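Local coordinates for protein fructuronate-tagaturonate epimerase UxaE from Cohnella laeviribosi in complex with 1 glycerol (Cohnella laeviribosi, PDB 6IL9) that probably interconverts fructuronate and tagaturonate by epimerisation, as an isomerase built on a TIM barrel with a bound zinc ion, at residues I125-R133 and T441-K449; G48-G56 and N71-F79. One frame throughout, in Å; residues are numbered along the deposited sequence.

Contact 1: I125-R133 and T441-K449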
# COMPACT_ATOMS: atom_id res chain seq x y z
N ILE A 125 -0.43 9.27 -3.61
CA ILE A 125 -0.47 10.36 -4.58
C ILE A 125 0.89 10.55 -5.24
O ILE A 125 0.98 10.75 -6.45
CB ILE A 125 -0.95 11.66 -3.89
CG1 ILE A 125 -2.41 11.53 -3.46
CG2 ILE A 125 -0.78 12.85 -4.81
CD1 ILE A 125 -3.37 11.40 -4.63
N ARG A 126 1.96 10.45 -4.45
CA ARG A 126 3.31 10.55 -5.00
C ARG A 126 3.61 9.41 -5.96
O ARG A 126 4.20 9.62 -7.02
CB ARG A 126 4.34 10.58 -3.87
CG ARG A 126 5.78 10.42 -4.34
CD ARG A 126 6.75 10.80 -3.25
NE ARG A 126 6.57 12.19 -2.87
CZ ARG A 126 6.67 12.64 -1.62
NH1 ARG A 126 6.94 11.79 -0.63
NH2 ARG A 126 6.48 13.92 -1.35
N GLU A 127 3.21 8.19 -5.61
CA GLU A 127 3.43 7.06 -6.51
C GLU A 127 2.70 7.24 -7.84
O GLU A 127 3.24 6.90 -8.89
CB GLU A 127 2.98 5.76 -5.84
CG GLU A 127 4.00 5.19 -4.90
CD GLU A 127 3.43 4.05 -4.06
OE1 GLU A 127 2.36 4.23 -3.43
OE2 GLU A 127 4.07 2.98 -4.03
N LEU A 128 1.47 7.75 -7.80
CA LEU A 128 0.77 8.04 -9.04
C LEU A 128 1.52 9.07 -9.87
O LEU A 128 1.67 8.92 -11.09
CB LEU A 128 -0.64 8.55 -8.75
CG LEU A 128 -1.60 7.59 -8.05
CD1 LEU A 128 -2.92 8.30 -7.78
CD2 LEU A 128 -1.80 6.33 -8.88
N ALA A 129 2.02 10.13 -9.22
CA ALA A 129 2.72 11.19 -9.93
C ALA A 129 4.03 10.70 -10.53
O ALA A 129 4.39 11.07 -11.65
CB ALA A 129 2.96 12.37 -8.99
N LEU A 130 4.76 9.85 -9.80
CA LEU A 130 6.05 9.37 -10.28
C LEU A 130 5.93 8.28 -11.34
O LEU A 130 6.88 8.05 -12.09
CB LEU A 130 6.89 8.84 -9.11
CG LEU A 130 7.38 9.87 -8.08
CD1 LEU A 130 8.36 9.24 -7.09
CD2 LEU A 130 8.01 11.05 -8.79
N THR A 131 4.78 7.59 -11.41
CA THR A 131 4.56 6.55 -12.40
C THR A 131 3.67 7.00 -13.55
O THR A 131 3.55 6.27 -14.54
CB THR A 131 3.92 5.29 -11.76
OG1 THR A 131 2.65 5.63 -11.17
CG2 THR A 131 4.83 4.67 -10.69
N GLY A 132 3.04 8.17 -13.44
CA GLY A 132 2.11 8.61 -14.47
C GLY A 132 0.83 7.82 -14.53
O GLY A 132 0.21 7.73 -15.60
N ARG A 133 0.40 7.24 -13.42
CA ARG A 133 -0.82 6.45 -13.36
C ARG A 133 -1.90 7.23 -12.62
O ARG A 133 -1.64 8.26 -12.00
CB ARG A 133 -0.56 5.10 -12.70
CG ARG A 133 0.49 4.29 -13.43
CD ARG A 133 0.83 3.03 -12.67
NE ARG A 133 -0.20 2.01 -12.86
CZ ARG A 133 -0.64 1.21 -11.89
NH1 ARG A 133 -0.15 1.33 -10.66
NH2 ARG A 133 -1.57 0.30 -12.16
N THR A 441 14.09 4.74 -6.94
CA THR A 441 14.24 5.29 -8.28
C THR A 441 13.20 4.73 -9.26
O THR A 441 13.35 4.92 -10.46
CB THR A 441 15.65 5.04 -8.82
OG1 THR A 441 15.99 3.65 -8.73
CG2 THR A 441 16.70 5.89 -8.06
N TYR A 442 12.15 4.08 -8.76
CA TYR A 442 11.14 3.49 -9.65
C TYR A 442 10.54 4.52 -10.59
O TYR A 442 10.34 4.24 -11.78
CB TYR A 442 10.03 2.82 -8.83
CG TYR A 442 9.17 3.80 -8.06
CD1 TYR A 442 9.62 4.39 -6.88
CD2 TYR A 442 7.91 4.17 -8.52
CE1 TYR A 442 8.84 5.30 -6.18
CE2 TYR A 442 7.12 5.08 -7.82
CZ TYR A 442 7.59 5.64 -6.66
OH TYR A 442 6.80 6.53 -5.97
N GLY A 443 10.23 5.71 -10.08
CA GLY A 443 9.58 6.72 -10.91
C GLY A 443 10.52 7.25 -11.98
O GLY A 443 10.14 7.35 -13.15
N LEU A 444 11.75 7.57 -11.59
CA LEU A 444 12.76 8.03 -12.56
C LEU A 444 13.02 6.98 -13.64
O LEU A 444 13.28 7.33 -14.79
CB LEU A 444 14.07 8.33 -11.85
CG LEU A 444 14.11 9.45 -10.83
CD1 LEU A 444 15.39 9.30 -10.03
CD2 LEU A 444 14.06 10.79 -11.55
N LEU A 445 13.04 5.70 -13.26
CA LEU A 445 13.31 4.65 -14.23
C LEU A 445 12.12 4.44 -15.16
O LEU A 445 12.28 4.33 -16.38
CB LEU A 445 13.65 3.35 -13.51
CG LEU A 445 15.02 3.30 -12.83
CD1 LEU A 445 15.09 2.18 -11.79
CD2 LEU A 445 16.12 3.12 -13.87
N LEU A 446 10.92 4.37 -14.59
CA LEU A 446 9.71 4.09 -15.37
C LEU A 446 9.42 5.21 -16.35
O LEU A 446 8.94 4.96 -17.47
CB LEU A 446 8.52 3.90 -14.42
CG LEU A 446 7.88 2.53 -14.17
CD1 LEU A 446 8.58 1.36 -14.86
CD2 LEU A 446 7.70 2.29 -12.66
N GLN A 447 9.68 6.46 -15.96
CA GLN A 447 9.35 7.59 -16.82
C GLN A 447 10.52 8.03 -17.70
O GLN A 447 10.36 8.96 -18.49
CB GLN A 447 8.85 8.76 -15.98
CG GLN A 447 7.68 8.39 -15.07
CD GLN A 447 6.32 8.79 -15.61
OE1 GLN A 447 5.81 8.20 -16.57
NE2 GLN A 447 5.71 9.80 -14.98
N ALA A 448 11.67 7.36 -17.61
CA ALA A 448 12.84 7.76 -18.38
C ALA A 448 12.59 7.61 -19.88
O ALA A 448 11.96 6.66 -20.33
CB ALA A 448 14.05 6.91 -17.99
N LYS A 449 13.09 8.57 -20.65
CA LYS A 449 12.87 8.54 -22.09
C LYS A 449 14.17 8.80 -22.84
O LYS A 449 15.15 9.30 -22.27
CB LYS A 449 11.79 9.56 -22.50
CG LYS A 449 10.38 9.03 -22.23
CD LYS A 449 9.42 10.13 -21.86
CE LYS A 449 8.28 9.56 -21.02
NZ LYS A 449 7.72 8.32 -21.61

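Contact 2: G48-G56 and N71-F79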
# COMPACT_ATOMS: atom_id res chain seq x y z
N GLY A 48 -26.70 -12.11 -23.86
CA GLY A 48 -27.06 -11.60 -22.55
C GLY A 48 -26.59 -10.17 -22.38
O GLY A 48 -25.82 -9.64 -23.18
N LYS A 49 -27.09 -9.55 -21.30
CA LYS A 49 -26.74 -8.15 -21.05
C LYS A 49 -25.25 -7.99 -20.78
O LYS A 49 -24.68 -6.95 -21.11
CB LYS A 49 -27.54 -7.60 -19.87
CG LYS A 49 -29.00 -7.28 -20.20
CD LYS A 49 -29.69 -6.57 -19.04
CE LYS A 49 -29.60 -7.38 -17.75
NZ LYS A 49 -30.01 -8.80 -17.94
N LEU A 50 -24.61 -8.99 -20.18
CA LEU A 50 -23.17 -8.92 -19.98
C LEU A 50 -22.45 -8.90 -21.33
O LEU A 50 -21.57 -8.06 -21.56
CB LEU A 50 -22.69 -10.09 -19.12
CG LEU A 50 -21.18 -10.23 -18.96
CD1 LEU A 50 -20.56 -8.93 -18.48
CD2 LEU A 50 -20.84 -11.38 -18.01
N TYR A 51 -22.82 -9.80 -22.24
CA TYR A 51 -22.23 -9.81 -23.57
C TYR A 51 -22.43 -8.47 -24.27
O TYR A 51 -21.51 -7.96 -24.93
CB TYR A 51 -22.81 -10.94 -24.42
CG TYR A 51 -22.18 -11.11 -25.79
CD1 TYR A 51 -22.55 -10.30 -26.87
CD2 TYR A 51 -21.21 -12.08 -26.01
CE1 TYR A 51 -21.97 -10.46 -28.12
CE2 TYR A 51 -20.63 -12.25 -27.26
CZ TYR A 51 -21.01 -11.43 -28.31
OH TYR A 51 -20.43 -11.59 -29.55
N ASP A 52 -23.62 -7.88 -24.14
CA ASP A 52 -23.93 -6.66 -24.88
C ASP A 52 -23.15 -5.47 -24.34
O ASP A 52 -22.76 -4.58 -25.11
CB ASP A 52 -25.43 -6.38 -24.82
CG ASP A 52 -26.26 -7.51 -25.40
OD1 ASP A 52 -25.77 -8.19 -26.33
OD2 ASP A 52 -27.40 -7.71 -24.94
N GLU A 53 -22.92 -5.43 -23.03
CA GLU A 53 -22.33 -4.26 -22.40
C GLU A 53 -20.81 -4.25 -22.52
O GLU A 53 -20.21 -3.17 -22.58
CB GLU A 53 -22.75 -4.19 -20.93
CG GLU A 53 -24.23 -3.84 -20.75
CD GLU A 53 -24.78 -4.21 -19.38
OE1 GLU A 53 -23.98 -4.42 -18.44
OE2 GLU A 53 -26.02 -4.31 -19.26
N LEU A 54 -20.18 -5.41 -22.57
CA LEU A 54 -18.74 -5.45 -22.82
C LEU A 54 -18.42 -4.89 -24.20
O LEU A 54 -19.16 -5.10 -25.17
CB LEU A 54 -18.22 -6.88 -22.70
CG LEU A 54 -18.26 -7.46 -21.29
CD1 LEU A 54 -18.09 -8.97 -21.33
CD2 LEU A 54 -17.17 -6.81 -20.44
N ARG A 55 -17.33 -4.14 -24.28
CA ARG A 55 -16.84 -3.58 -25.52
C ARG A 55 -15.69 -4.44 -26.03
O ARG A 55 -14.71 -4.67 -25.32
CB ARG A 55 -16.38 -2.13 -25.32
CG ARG A 55 -16.00 -1.40 -26.60
CD ARG A 55 -16.34 0.09 -26.52
NE ARG A 55 -15.25 0.92 -27.01
CZ ARG A 55 -15.40 2.17 -27.45
NH1 ARG A 55 -14.35 2.86 -27.88
NH2 ARG A 55 -16.60 2.73 -27.45
N GLY A 56 -15.83 -4.93 -27.26
CA GLY A 56 -14.79 -5.74 -27.85
C GLY A 56 -15.08 -6.01 -29.31
O GLY A 56 -16.02 -5.46 -29.88
N ASN A 71 -14.65 -1.70 -19.39
CA ASN A 71 -15.05 -3.08 -19.22
C ASN A 71 -14.93 -3.53 -17.77
O ASN A 71 -15.66 -4.43 -17.34
CB ASN A 71 -14.22 -3.98 -20.14
CG ASN A 71 -14.73 -3.98 -21.57
OD1 ASN A 71 -15.90 -3.66 -21.83
ND2 ASN A 71 -13.86 -4.33 -22.51
N ARG A 72 -14.04 -2.90 -17.00
CA ARG A 72 -13.99 -3.20 -15.57
C ARG A 72 -15.28 -2.75 -14.88
O ARG A 72 -15.79 -3.44 -13.99
CB ARG A 72 -12.78 -2.53 -14.92
CG ARG A 72 -12.50 -3.00 -13.50
CD ARG A 72 -13.16 -2.09 -12.45
NE ARG A 72 -12.42 -0.83 -12.32
CZ ARG A 72 -12.70 0.12 -11.44
NH1 ARG A 72 -13.71 -0.03 -10.60
NH2 ARG A 72 -11.96 1.22 -11.41
N LEU A 73 -15.82 -1.61 -15.29
CA LEU A 73 -17.07 -1.14 -14.69
C LEU A 73 -18.21 -2.08 -15.04
O LEU A 73 -19.09 -2.33 -14.21
CB LEU A 73 -17.36 0.29 -15.14
CG LEU A 73 -16.28 1.31 -14.80
CD1 LEU A 73 -16.61 2.69 -15.36
CD2 LEU A 73 -16.09 1.39 -13.30
N VAL A 74 -18.20 -2.63 -16.26
CA VAL A 74 -19.19 -3.64 -16.63
C VAL A 74 -19.06 -4.87 -15.74
O VAL A 74 -20.05 -5.40 -15.22
CB VAL A 74 -19.06 -3.99 -18.12
CG1 VAL A 74 -20.08 -5.05 -18.49
CG2 VAL A 74 -19.21 -2.74 -18.96
N LEU A 75 -17.82 -5.34 -15.53
CA LEU A 75 -17.63 -6.49 -14.65
C LEU A 75 -18.10 -6.18 -13.23
O LEU A 75 -18.69 -7.03 -12.56
CB LEU A 75 -16.17 -6.94 -14.65
CG LEU A 75 -15.58 -7.58 -15.90
CD1 LEU A 75 -14.21 -8.18 -15.58
CD2 LEU A 75 -16.50 -8.65 -16.46
N ASN A 76 -17.84 -4.95 -12.77
CA ASN A 76 -18.30 -4.54 -11.44
C ASN A 76 -19.81 -4.69 -11.30
O ASN A 76 -20.30 -5.10 -10.24
CB ASN A 76 -17.91 -3.09 -11.17
CG ASN A 76 -16.45 -2.91 -10.74
OD1 ASN A 76 -15.98 -1.78 -10.68
ND2 ASN A 76 -15.74 -4.00 -10.46
N ARG A 77 -20.56 -4.36 -12.35
CA ARG A 77 -22.01 -4.41 -12.27
C ARG A 77 -22.52 -5.85 -12.17
O ARG A 77 -23.49 -6.12 -11.46
CB ARG A 77 -22.64 -3.70 -13.46
CG ARG A 77 -24.16 -3.88 -13.55
CD ARG A 77 -24.81 -2.90 -14.52
NE ARG A 77 -24.19 -2.91 -15.84
CZ ARG A 77 -23.28 -2.03 -16.25
NH1 ARG A 77 -22.76 -2.12 -17.47
NH2 ARG A 77 -22.89 -1.06 -15.43
N HIS A 78 -21.88 -6.78 -12.88
CA HIS A 78 -22.36 -8.15 -12.94
C HIS A 78 -21.69 -9.09 -11.95
O HIS A 78 -22.21 -10.18 -11.70
CB HIS A 78 -22.19 -8.70 -14.37
CG HIS A 78 -22.97 -7.95 -15.40
ND1 HIS A 78 -24.19 -8.39 -15.88
CD2 HIS A 78 -22.73 -6.78 -16.03
CE1 HIS A 78 -24.65 -7.53 -16.76
NE2 HIS A 78 -23.78 -6.54 -16.88
N PHE A 79 -20.55 -8.70 -11.39
CA PHE A 79 -19.79 -9.56 -10.48
C PHE A 79 -19.39 -8.73 -9.27
O PHE A 79 -18.31 -8.10 -9.26
CB PHE A 79 -18.59 -10.17 -11.18
CG PHE A 79 -18.95 -10.99 -12.38
CD1 PHE A 79 -19.46 -12.27 -12.22
CD2 PHE A 79 -18.80 -10.48 -13.66
CE1 PHE A 79 -19.80 -13.04 -13.32
CE2 PHE A 79 -19.14 -11.24 -14.77
CZ PHE A 79 -19.64 -12.52 -14.60
O HOH W 1 -26.89 -4.32 -16.74

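Contact 1: I125-R133 and T441-K449
Tyr442 and Leu130 join two short helices at the rim of the TIM barrel: helix 125-131, which follows directly on barrel strand 117-124, and helix 442-446 from the C-terminal helical part. The axes of these short segments come within 8.7 Å and are inclined by 23°. No hydrogen bond crosses, and van der Waals contact carries the join. The Tyr442 ring reaches over with CG between its backbone N and carbonyl carbon (chi1 68°); Thr131 CG2 meets its edge in plane, 3.7 Å from CE2, while Leu130 CD1 lies 3.7 Å from CZ. Backbone packing is closer still. Gly443 CA sits 3.2 Å from Leu130 O, and a CB on that glycine would clash with Leu130 CB. Gln447, bent at chi2, lays CG 3.1 Å from Leu130 O. The polar ends of Tyr442 and Glu127 are engaged elsewhere: Tyr442 OH bonds to the hydroxyl of Tyr405, and Glu127, whose side chain comes within about 5 Å of a bound glycerol, takes Ser124 N on OE1 and Arg99 in a salt bridge through OE2. Arg99 also makes a cation-pi contact with Tyr442. Thr131 OG1 donates to Glu127 O at 2.7 Å, on the opposite face of that carbonyl plane from Thr131 N.

Contact 2: G48-G56 and N71-F79
Glu53 meets Arg77 and His78 where helix 49-53 packs antiparallel, at 166°, against helix 71-78, a helical pair beside the N-terminal five-stranded antiparallel sheet. Followed outward, Glu53 CB rests 3.7 Å from Val74 CG1, and CG passes within 4.0 Å of Arg77 NH1. With the chain extended beyond CG (chi2 161°), OE1 reaches the gap between His78 and Arg77 and accepts from three nitrogens. His78 NE2 gives it a nearly straight bond of 2.6 Å in the ring plane; Arg77 grips the same oxygen side-on through NE and NH1, the latter at 2.8 Å. Of the three donors, none in the carboxylate plane, His78 NE2 comes from one side and Arg77 NE and NH1 from the other; OE2 turns to a water. Replacing Glu53 by alanine is likely to strip the Arg77 guanidinium of this countercharge and leave His78 NE2 without its acceptor. The His78 ring, also held by Ser26 at ND1, carries Leu50 CB over one face. Deeper, Leu50 and Leu54 pack on Val74, Leu50 CD2 also against Phe79. At the other end Asn71 OD1 accepts from Arg55 N, and its ND2 donates to Arg55 O at 3.0 Å, both in the carbonyl planes.

Overall arrangement
Contacts 1 and 2 both join two helices, but differ in chemistry as in position. The centre of contact 1 lies about 16 Å from the centre of the chain, that of contact 2 about 28 Å. Contact 1 joins pieces 308 residues apart; contact 2 links helices separated by a short strand pair. Both are partly buried. Contact 1 relies on apolar and backbone closeness, with Glu127 and Tyr442 bonded to residues outside the pair, and Glu127 near the glycerol and zinc, whereas contact 2 adds charged and amide bonds directly across the interface. Helix 135-149 packs on a segment of each, against Leu128 of 125-133 and Leu75 of 71-79. The nearest atoms of contacts 1 and 2 are about 10 Å apart.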